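Local coordinates for MIPZ (Caulobacter crescentus, PDB 2XJ9), which binds ATP as a P-loop ATPase of the MipZ family, forms a nucleotide-bound dimer and regulates placement of the bacterial cell division plane, at residues Lys35-Thr47 against Pro69-Glu83. The protein carries 1 engineered substitution. Residues are numbered along the deposited sequence; the frame is centred on the assembly and turned at random.
Sequences KVAVIDLALRQRT and PLALNLSDNDVALAE. Engineered in segment 35-47: Ala42 (natural residue Asp). With AGS (phosphothiophosphoric acid-adenylate ester), chain D.
Val36 begins a parallel strand pairing: its O takes the N-H of Leu70 at 2.8 Å, Val38 N gives to Leu70 O, and Val38 O receives Leu72 N at 2.9 Å. With CG1 anti to the backbone N (chi1 173°), Val38 turns CG2 to the CB-CG edge of the Pro69 ring, 3.6 Å from CB, on the side where Phe52 of helix 47-62 touches both residues. On the other face Ala37 and Ile39 sit with Leu70 and Leu72, toward helix 86-103. Past this the strands part, and a water carries the link, accepting from Asp40 N and donating to Leu72 O. Asp40 OD2 then closes an Asx turn on the N-H of the engineered Ala42, and Leu41 CD2 and Leu43 CD2 each reach Leu74 CD1. Leu43 crosses Asp78 at about a right angle, CD2 3.7 Å from CB, while its own CB meets Ala82 CB. Arg44 lays CG on that same methyl at 3.7 Å before its bent chain carries the guanidinium to Glu12 of the second subunit. Arg46 turns NH1 to Asn73 OD1, in the guanidinium plane but weakly held, and has a long, charge-only salt bridge to Asp78 OD2 at 3.7 Å; its NH2 pairs with Glu53. Asp78 OD1 also accepts Leu74 N, so an alanine here would probably leave that N-H without its partner and Arg46 with one countercharge fewer. Strand 36-40, helix 47-62 and edge strand 70-72 thus form a beta-alpha-beta crossover of the P-loop NTPase fold, whose connecting loop leads to Thr47 at the magnesium site.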
ATOM      1  N   LYS A  35       7.598 -11.874  25.404  1.00 52.53           N
ATOM      2  CA  LYS A  35       6.809 -12.989  24.914  1.00 56.83           C
ATOM      3  C   LYS A  35       5.652 -12.419  24.125  1.00 60.89           C
ATOM      4  O   LYS A  35       4.660 -11.976  24.709  1.00 50.73           O
ATOM      5  CB  LYS A  35       6.279 -13.807  26.091  1.00 65.80           C
ATOM      6  CG  LYS A  35       6.233 -15.317  25.852  1.00 83.36           C
ATOM      7  CD  LYS A  35       5.643 -16.045  27.058  1.00 79.54           C
ATOM      8  CE  LYS A  35       6.348 -15.649  28.352  1.00 84.57           C
ATOM      9  NZ  LYS A  35       5.473 -15.846  29.556  1.00 85.82           N
ATOM     10  N   VAL A  36       5.780 -12.427  22.798  1.00 56.42           N
ATOM     11  CA  VAL A  36       4.854 -11.679  21.950  1.00 47.16           C
ATOM     12  C   VAL A  36       3.724 -12.514  21.376  1.00 44.06           C
ATOM     13  O   VAL A  36       3.881 -13.710  21.122  1.00 43.20           O
ATOM     14  CB  VAL A  36       5.575 -10.993  20.769  1.00 43.46           C
ATOM     15  CG1 VAL A  36       4.599 -10.085  20.039  1.00 46.01           C
ATOM     16  CG2 VAL A  36       6.772 -10.201  21.253  1.00 41.01           C
ATOM     17  N   ALA A  37       2.583 -11.860  21.177  1.00 38.83           N
ATOM     18  CA  ALA A  37       1.499 -12.417  20.379  1.00 38.67           C
ATOM     19  C   ALA A  37       1.280 -11.553  19.133  1.00 43.40           C
ATOM     20  O   ALA A  37       1.265 -10.321  19.203  1.00 40.45           O
ATOM     21  CB  ALA A  37       0.243 -12.487  21.184  1.00 39.31           C
ATOM     22  N   VAL A  38       1.115 -12.201  17.988  1.00 40.89           N
ATOM     23  CA  VAL A  38       0.928 -11.477  16.740  1.00 38.12           C
ATOM     24  C   VAL A  38      -0.455 -11.754  16.223  1.00 40.63           C
ATOM     25  O   VAL A  38      -0.813 -12.915  15.993  1.00 34.74           O
ATOM     26  CB  VAL A  38       1.939 -11.915  15.649  1.00 36.51           C
ATOM     27  CG1 VAL A  38       1.612 -11.269  14.337  1.00 38.50           C
ATOM     28  CG2 VAL A  38       3.354 -11.553  16.035  1.00 39.60           C
ATOM     29  N   ILE A  39      -1.218 -10.683  16.034  1.00 32.59           N
ATOM     30  CA  ILE A  39      -2.546 -10.771  15.465  1.00 29.61           C
ATOM     31  C   ILE A  39      -2.598  -9.967  14.188  1.00 38.42           C
ATOM     32  O   ILE A  39      -2.307  -8.771  14.209  1.00 41.08           O
ATOM     33  CB  ILE A  39      -3.582 -10.161  16.402  1.00 38.70           C
ATOM     34  CG1 ILE A  39      -3.542 -10.850  17.762  1.00 35.04           C
ATOM     35  CG2 ILE A  39      -4.971 -10.227  15.778  1.00 37.77           C
ATOM     36  CD1 ILE A  39      -4.578 -10.339  18.694  1.00 37.82           C
ATOM     37  N   ASP A  40      -2.977 -10.618  13.086  1.00 42.36           N
ATOM     38  CA  ASP A  40      -3.034  -9.999  11.759  1.00 29.24           C
ATOM     39  C   ASP A  40      -4.475  -9.832  11.334  1.00 34.94           C
ATOM     40  O   ASP A  40      -5.160 -10.821  11.099  1.00 42.00           O
ATOM     41  CB  ASP A  40      -2.301 -10.880  10.735  1.00 36.11           C
ATOM     42  CG  ASP A  40      -2.177 -10.223   9.336  1.00 49.39           C
ATOM     43  OD1 ASP A  40      -1.272 -10.640   8.571  1.00 46.84           O
ATOM     44  OD2 ASP A  40      -2.968  -9.303   8.991  1.00 36.92           O
ATOM     45  N   LEU A  41      -4.929  -8.588  11.228  1.00 33.62           N
ATOM     46  CA  LEU A  41      -6.292  -8.289  10.809  1.00 31.15           C
ATOM     47  C   LEU A  41      -6.445  -7.971   9.319  1.00 41.20           C
ATOM     48  O   LEU A  41      -7.521  -7.545   8.892  1.00 46.96           O
ATOM     49  CB  LEU A  41      -6.829  -7.103  11.588  1.00 32.84           C
ATOM     50  CG  LEU A  41      -6.687  -7.143  13.094  1.00 34.09           C
ATOM     51  CD1 LEU A  41      -7.580  -6.084  13.675  1.00 35.36           C
ATOM     52  CD2 LEU A  41      -7.052  -8.509  13.599  1.00 35.32           C
ATOM     53  N   ALA A  42      -5.380  -8.133   8.533  1.00 38.35           N
ATOM     54  CA  ALA A  42      -5.523  -8.116   7.082  1.00 36.57           C
ATOM     55  C   ALA A  42      -5.957  -9.527   6.662  1.00 39.33           C
ATOM     56  O   ALA A  42      -5.128 -10.398   6.396  1.00 35.69           O
ATOM     57  CB  ALA A  42      -4.226  -7.714   6.418  1.00 40.99           C
ATOM     58  N   LEU A  43      -7.266  -9.749   6.626  1.00 31.59           N
ATOM     59  CA  LEU A  43      -7.777 -11.100   6.626  1.00 28.40           C
ATOM     60  C   LEU A  43      -7.397 -11.850   5.384  1.00 39.16           C
ATOM     61  O   LEU A  43      -7.061 -13.027   5.468  1.00 40.38           O
ATOM     62  CB  LEU A  43      -9.284 -11.115   6.836  1.00 38.49           C
ATOM     63  CG  LEU A  43      -9.660 -10.747   8.271  1.00 35.70           C
ATOM     64  CD1 LEU A  43     -11.149 -10.532   8.442  1.00 34.40           C
ATOM     65  CD2 LEU A  43      -9.157 -11.798   9.203  1.00 29.48           C
ATOM     66  N   ARG A  44      -7.430 -11.173   4.232  1.00 44.61           N
ATOM     67  CA  ARG A  44      -7.003 -11.790   2.966  1.00 36.18           C
ATOM     68  C   ARG A  44      -5.473 -11.813   2.783  1.00 36.72           C
ATOM     69  O   ARG A  44      -4.879 -12.893   2.630  1.00 37.00           O
ATOM     70  CB  ARG A  44      -7.695 -11.142   1.761  1.00 35.81           C
ATOM     71  CG  ARG A  44      -9.146 -10.829   2.004  1.00 36.24           C
ATOM     72  CD  ARG A  44     -10.078 -11.294   0.907  1.00 46.19           C
ATOM     73  NE  ARG A  44      -9.542 -11.162  -0.410  1.00 47.15           N
ATOM     74  CZ  ARG A  44      -9.640 -11.961  -1.468  1.00 45.63           C
ATOM     75  NH1 ARG A  44     -10.284 -13.118  -1.488  1.00 51.17           N
ATOM     76  NH2 ARG A  44      -9.021 -11.543  -2.558  1.00 49.98           N
ATOM     77  N   GLN A  45      -4.835 -10.640   2.796  1.00 36.01           N
ATOM     78  CA  GLN A  45      -3.389 -10.575   2.558  1.00 32.41           C
ATOM     79  C   GLN A  45      -2.603 -11.342   3.598  1.00 37.38           C
ATOM     80  O   GLN A  45      -1.779 -12.184   3.246  1.00 41.62           O
ATOM     81  CB  GLN A  45      -2.883  -9.151   2.561  1.00 33.57           C
ATOM     82  CG  GLN A  45      -3.427  -8.280   1.492  1.00 44.98           C
ATOM     83  CD  GLN A  45      -2.561  -7.068   1.305  1.00 46.05           C
ATOM     84  OE1 GLN A  45      -3.027  -6.025   0.841  1.00 56.14           O
ATOM     85  NE2 GLN A  45      -1.285  -7.192   1.673  1.00 28.57           N
ATOM     86  N   ARG A  46      -2.840 -11.012   4.868  1.00 31.51           N
ATOM     87  CA  ARG A  46      -2.284 -11.753   5.975  1.00 31.03           C
ATOM     88  C   ARG A  46      -0.775 -11.772   5.921  1.00 34.22           C
ATOM     89  O   ARG A  46      -0.160 -12.823   6.137  1.00 28.98           O
ATOM     90  CB  ARG A  46      -2.816 -13.174   5.954  1.00 25.25           C
ATOM     91  CG  ARG A  46      -4.269 -13.250   6.288  1.00 35.55           C
ATOM     92  CD  ARG A  46      -4.826 -14.615   5.978  1.00 46.59           C
ATOM     93  NE  ARG A  46      -3.943 -15.702   6.408  1.00 54.87           N
ATOM     94  CZ  ARG A  46      -3.734 -16.040   7.680  1.00 54.86           C
ATOM     95  NH1 ARG A  46      -4.326 -15.357   8.658  1.00 40.65           N
ATOM     96  NH2 ARG A  46      -2.919 -17.050   7.969  1.00 41.28           N
ATOM     97  N   THR A  47      -0.181 -10.611   5.647  1.00 31.39           N
ATOM     98  CA  THR A  47       1.281 -10.506   5.513  1.00 32.33           C
ATOM     99  C   THR A  47       2.077 -10.927   6.775  1.00 35.61           C
ATOM    100  O   THR A  47       3.045 -11.695   6.685  1.00 30.96           O
ATOM    101  CB  THR A  47       1.717  -9.084   5.090  1.00 29.86           C
ATOM    102  OG1 THR A  47       0.905  -8.611   4.001  1.00 31.25           O
ATOM    103  CG2 THR A  47       3.189  -9.065   4.701  1.00 20.57           C
ATOM    104  N   PRO A  69       6.897 -15.881  17.708  1.00 36.19           N
ATOM    105  CA  PRO A  69       5.873 -15.231  18.517  1.00 36.57           C
ATOM    106  C   PRO A  69       4.747 -16.213  18.733  1.00 38.72           C
ATOM    107  O   PRO A  69       4.908 -17.384  18.414  1.00 42.14           O
ATOM    108  CB  PRO A  69       5.384 -14.075  17.625  1.00 33.55           C
ATOM    109  CG  PRO A  69       5.972 -14.275  16.297  1.00 32.08           C
ATOM    110  CD  PRO A  69       6.712 -15.593  16.281  1.00 40.62           C
ATOM    111  N   LEU A  70       3.628 -15.752  19.273  1.00 41.46           N
ATOM    112  CA  LEU A  70       2.448 -16.583  19.353  1.00 41.52           C
ATOM    113  C   LEU A  70       1.440 -16.077  18.332  1.00 39.96           C
ATOM    114  O   LEU A  70       0.584 -15.264  18.659  1.00 42.60           O
ATOM    115  CB  LEU A  70       1.851 -16.549  20.757  1.00 41.59           C
ATOM    116  CG  LEU A  70       0.786 -17.626  21.037  1.00 42.62           C
ATOM    117  CD1 LEU A  70      -0.530 -17.028  21.516  1.00 33.08           C
ATOM    118  CD2 LEU A  70       0.549 -18.498  19.808  1.00 53.22           C
ATOM    119  N   ALA A  71       1.558 -16.554  17.093  1.00 44.59           N
ATOM    120  CA  ALA A  71       0.669 -16.157  15.996  1.00 43.97           C
ATOM    121  C   ALA A  71      -0.779 -16.626  16.215  1.00 47.29           C
ATOM    122  O   ALA A  71      -1.027 -17.795  16.527  1.00 48.56           O
ATOM    123  CB  ALA A  71       1.205 -16.686  14.691  1.00 28.81           C
ATOM    124  N   LEU A  72      -1.728 -15.711  16.033  1.00 36.27           N
ATOM    125  CA  LEU A  72      -3.124 -15.977  16.371  1.00 33.14           C
ATOM    126  C   LEU A  72      -4.093 -15.668  15.234  1.00 43.73           C
ATOM    127  O   LEU A  72      -4.184 -14.538  14.754  1.00 47.26           O
ATOM    128  CB  LEU A  72      -3.523 -15.168  17.604  1.00 37.40           C
ATOM    129  CG  LEU A  72      -3.726 -15.876  18.951  1.00 41.39           C
ATOM    130  CD1 LEU A  72      -2.868 -17.102  19.125  1.00 40.43           C
ATOM    131  CD2 LEU A  72      -3.468 -14.911  20.078  1.00 37.14           C
ATOM    132  N   ASN A  73      -4.841 -16.676  14.815  1.00 42.95           N
ATOM    133  CA  ASN A  73      -5.811 -16.485  13.757  1.00 42.91           C
ATOM    134  C   ASN A  73      -7.186 -16.328  14.344  1.00 47.64           C
ATOM    135  O   ASN A  73      -7.460 -16.842  15.413  1.00 61.61           O
ATOM    136  CB  ASN A  73      -5.803 -17.685  12.817  1.00 48.92           C
ATOM    137  CG  ASN A  73      -4.451 -17.921  12.188  1.00 52.04           C
ATOM    138  OD1 ASN A  73      -3.854 -17.014  11.603  1.00 51.46           O
ATOM    139  ND2 ASN A  73      -3.948 -19.140  12.320  1.00 34.44           N
ATOM    140  N   LEU A  74      -8.060 -15.625  13.646  1.00 48.88           N
ATOM    141  CA  LEU A  74      -9.437 -15.520  14.083  1.00 45.39           C
ATOM    142  C   LEU A  74     -10.249 -16.775  13.685  1.00 61.37           C
ATOM    143  O   LEU A  74     -11.145 -17.189  14.425  1.00 57.28           O
ATOM    144  CB  LEU A  74     -10.072 -14.232  13.556  1.00 38.98           C
ATOM    145  CG  LEU A  74      -9.083 -13.072  13.378  1.00 50.38           C
ATOM    146  CD1 LEU A  74      -9.775 -11.708  13.383  1.00 44.72           C
ATOM    147  CD2 LEU A  74      -8.016 -13.118  14.435  1.00 45.82           C
ATOM    148  N   SER A  75      -9.921 -17.385  12.536  1.00 60.76           N
ATOM    149  CA  SER A  75     -10.589 -18.608  12.066  1.00 48.84           C
ATOM    150  C   SER A  75      -9.615 -19.745  11.878  1.00 55.20           C
ATOM    151  O   SER A  75      -8.481 -19.682  12.333  1.00 55.41           O
ATOM    152  CB  SER A  75     -11.268 -18.385  10.727  1.00 38.37           C
ATOM    153  OG  SER A  75     -12.173 -17.317  10.795  1.00 48.19           O
ATOM    154  N   ASP A  76     -10.076 -20.790  11.196  1.00 66.80           N
ATOM    155  CA  ASP A  76      -9.210 -21.870  10.738  1.00 64.59           C
ATOM    156  C   ASP A  76      -8.906 -21.533   9.303  1.00 64.27           C
ATOM    157  O   ASP A  76      -8.103 -22.194   8.646  1.00 64.32           O
ATOM    158  CB  ASP A  76      -9.930 -23.213  10.814  1.00 76.35           C
ATOM    159  CG  ASP A  76     -10.845 -23.321  12.034  1.00 96.76           C
ATOM    160  OD1 ASP A  76     -12.072 -23.138  11.865  1.00 90.43           O
ATOM    161  OD2 ASP A  76     -10.341 -23.576  13.157  1.00 85.24           O
ATOM    162  N   ASN A  77      -9.574 -20.477   8.842  1.00 59.58           N
ATOM    163  CA  ASN A  77      -9.406 -19.929   7.506  1.00 54.66           C
ATOM    164  C   ASN A  77      -9.918 -18.486   7.457  1.00 60.58           C
ATOM    165  O   ASN A  77     -11.131 -18.252   7.367  1.00 56.00           O
ATOM    166  CB  ASN A  77     -10.155 -20.798   6.496  1.00 55.26           C
ATOM    167  CG  ASN A  77     -10.014 -20.299   5.076  1.00 52.97           C
ATOM    168  OD1 ASN A  77     -10.141 -19.106   4.811  1.00 57.61           O
ATOM    169  ND2 ASN A  77      -9.744 -21.213   4.152  1.00 45.26           N
ATOM    170  N   ASP A  78      -8.995 -17.521   7.508  1.00 58.78           N
ATOM    171  CA  ASP A  78      -9.363 -16.103   7.618  1.00 48.34           C
ATOM    172  C   ASP A  78      -9.696 -15.498   6.266  1.00 50.54           C
ATOM    173  O   ASP A  78     -10.509 -14.564   6.172  1.00 43.65           O
ATOM    174  CB  ASP A  78      -8.250 -15.286   8.281  1.00 48.05           C
ATOM    175  CG  ASP A  78      -7.748 -15.911   9.577  1.00 64.68           C
ATOM    176  OD1 ASP A  78      -7.600 -15.167  10.580  1.00 57.50           O
ATOM    177  OD2 ASP A  78      -7.486 -17.140   9.579  1.00 64.49           O
ATOM    178  N   VAL A  79      -9.049 -16.017   5.222  1.00 46.29           N
ATOM    179  CA  VAL A  79      -9.353 -15.572   3.877  1.00 46.30           C
ATOM    180  C   VAL A  79     -10.846 -15.757   3.680  1.00 43.75           C
ATOM    181  O   VAL A  79     -11.522 -14.890   3.127  1.00 43.90           O
ATOM    182  CB  VAL A  79      -8.560 -16.360   2.821  1.00 48.03           C
ATOM    183  CG1 VAL A  79      -9.121 -16.102   1.438  1.00 43.37           C
ATOM    184  CG2 VAL A  79      -7.088 -15.987   2.874  1.00 36.28           C
ATOM    185  N   ALA A  80     -11.349 -16.891   4.172  1.00 50.86           N
ATOM    186  CA  ALA A  80     -12.775 -17.243   4.132  1.00 48.97           C
ATOM    187  C   ALA A  80     -13.583 -16.327   5.028  1.00 47.12           C
ATOM    188  O   ALA A  80     -14.592 -15.776   4.599  1.00 42.31           O
ATOM    189  CB  ALA A  80     -12.968 -18.679   4.563  1.00 41.09           C
ATOM    190  N   LEU A  81     -13.125 -16.172   6.273  1.00 37.08           N
ATOM    191  CA  LEU A  81     -13.742 -15.245   7.218  1.00 40.59           C
ATOM    192  C   LEU A  81     -13.891 -13.815   6.682  1.00 43.47           C
ATOM    193  O   LEU A  81     -14.784 -13.074   7.096  1.00 37.78           O
ATOM    194  CB  LEU A  81     -12.962 -15.223   8.536  1.00 37.41           C
ATOM    195  CG  LEU A  81     -13.533 -14.243   9.561  1.00 37.16           C
ATOM    196  CD1 LEU A  81     -15.032 -14.418   9.678  1.00 43.96           C
ATOM    197  CD2 LEU A  81     -12.882 -14.425  10.900  1.00 46.33           C
ATOM    198  N   ALA A  82     -13.011 -13.429   5.765  1.00 46.42           N
ATOM    199  CA  ALA A  82     -13.062 -12.087   5.203  1.00 42.42           C
ATOM    200  C   ALA A  82     -14.401 -11.850   4.529  1.00 45.36           C
ATOM    201  O   ALA A  82     -14.851 -10.710   4.413  1.00 46.51           O
ATOM    202  CB  ALA A  82     -11.939 -11.886   4.230  1.00 46.98           C
ATOM    203  N   GLU A  83     -15.038 -12.944   4.114  1.00 48.57           N
ATOM    204  CA  GLU A  83     -16.320 -12.908   3.404  1.00 49.34           C
ATOM    205  C   GLU A  83     -17.568 -12.859   4.300  1.00 56.56           C
ATOM    206  O   GLU A  83     -18.583 -12.301   3.901  1.00 61.12           O
ATOM    207  CB  GLU A  83     -16.434 -14.110   2.469  1.00 48.65           C
ATOM    208  CG  GLU A  83     -15.205 -14.354   1.617  1.00 64.93           C
ATOM    209  CD  GLU A  83     -14.842 -13.155   0.749  1.00 85.19           C
ATOM    210  OE1 GLU A  83     -15.707 -12.724  -0.053  1.00 79.42           O
ATOM    211  OE2 GLU A  83     -13.694 -12.647   0.868  1.00 67.96           O
TER
HETATM  212  PG  AGS D1272      -0.891  -2.890   3.012  1.00 39.18           P
HETATM  213  S1G AGS D1272      -1.950  -1.799   2.852  1.00 21.85           S
HETATM  214  O2G AGS D1272      -0.734  -3.822   1.829  1.00 23.85           O
HETATM  215  O3G AGS D1272      -0.933  -3.682   4.301  1.00 32.58           O
HETATM  216  PB  AGS D1272       1.561  -2.208   4.345  1.00 20.83           P
HETATM  217  O1B AGS D1272       1.368  -0.915   5.106  1.00 20.98           O
HETATM  218  O2B AGS D1272       1.453  -3.584   4.953  1.00 20.27           O
HETATM  219  O3B AGS D1272       0.529  -2.113   3.101  1.00 27.16           O
HETATM  220  PA  AGS D1272       4.158  -3.128   3.628  1.00 21.73           P
HETATM  221  O1A AGS D1272       4.703  -3.321   5.028  1.00 25.24           O
HETATM  222  O2A AGS D1272       3.738  -4.314   2.840  1.00 16.91           O
HETATM  223  O3A AGS D1272       2.982  -2.060   3.632  1.00 22.25           O
HETATM  224  O5' AGS D1272       5.212  -2.284   2.770  1.00 24.87           O
HETATM  225  C5' AGS D1272       4.909  -1.945   1.427  1.00 23.47           C
HETATM  226  C4' AGS D1272       6.006  -2.469   0.486  1.00 24.45           C
HETATM  227  O4' AGS D1272       7.177  -1.799   0.870  1.00 28.71           O
HETATM  228  C3' AGS D1272       6.351  -3.941   0.629  1.00 21.46           C
HETATM  229  O3' AGS D1272       6.788  -4.428  -0.628  1.00 22.40           O
HETATM  230  C2' AGS D1272       7.543  -4.029   1.556  1.00 23.15           C
HETATM  231  O2' AGS D1272       8.319  -5.181   1.196  1.00 22.36           O
HETATM  232  C1' AGS D1272       8.210  -2.701   1.265  1.00 24.68           C
HETATM  233  N9  AGS D1272       8.850  -1.920   2.349  1.00 30.78           N
HETATM  234  C8  AGS D1272       8.217  -1.301   3.372  1.00 34.78           C
HETATM  235  N7  AGS D1272       9.097  -0.617   4.157  1.00 36.68           N
HETATM  236  C5  AGS D1272      10.310  -0.788   3.599  1.00 28.44           C
HETATM  237  C6  AGS D1272      11.661  -0.343   3.903  1.00 26.56           C
HETATM  238  N6  AGS D1272      11.880   0.431   4.984  1.00 33.91           N
HETATM  239  N1  AGS D1272      12.643  -0.734   3.064  1.00 28.28           N
HETATM  240  C2  AGS D1272      12.438  -1.512   1.990  1.00 23.59           C
HETATM  241  N3  AGS D1272      11.232  -1.960   1.649  1.00 22.28           N
HETATM  242  C4  AGS D1272      10.153  -1.629   2.403  1.00 29.75           C
HETATM  243  O   HOH W   1      -2.590 -13.577  12.916  1.00 31.90           O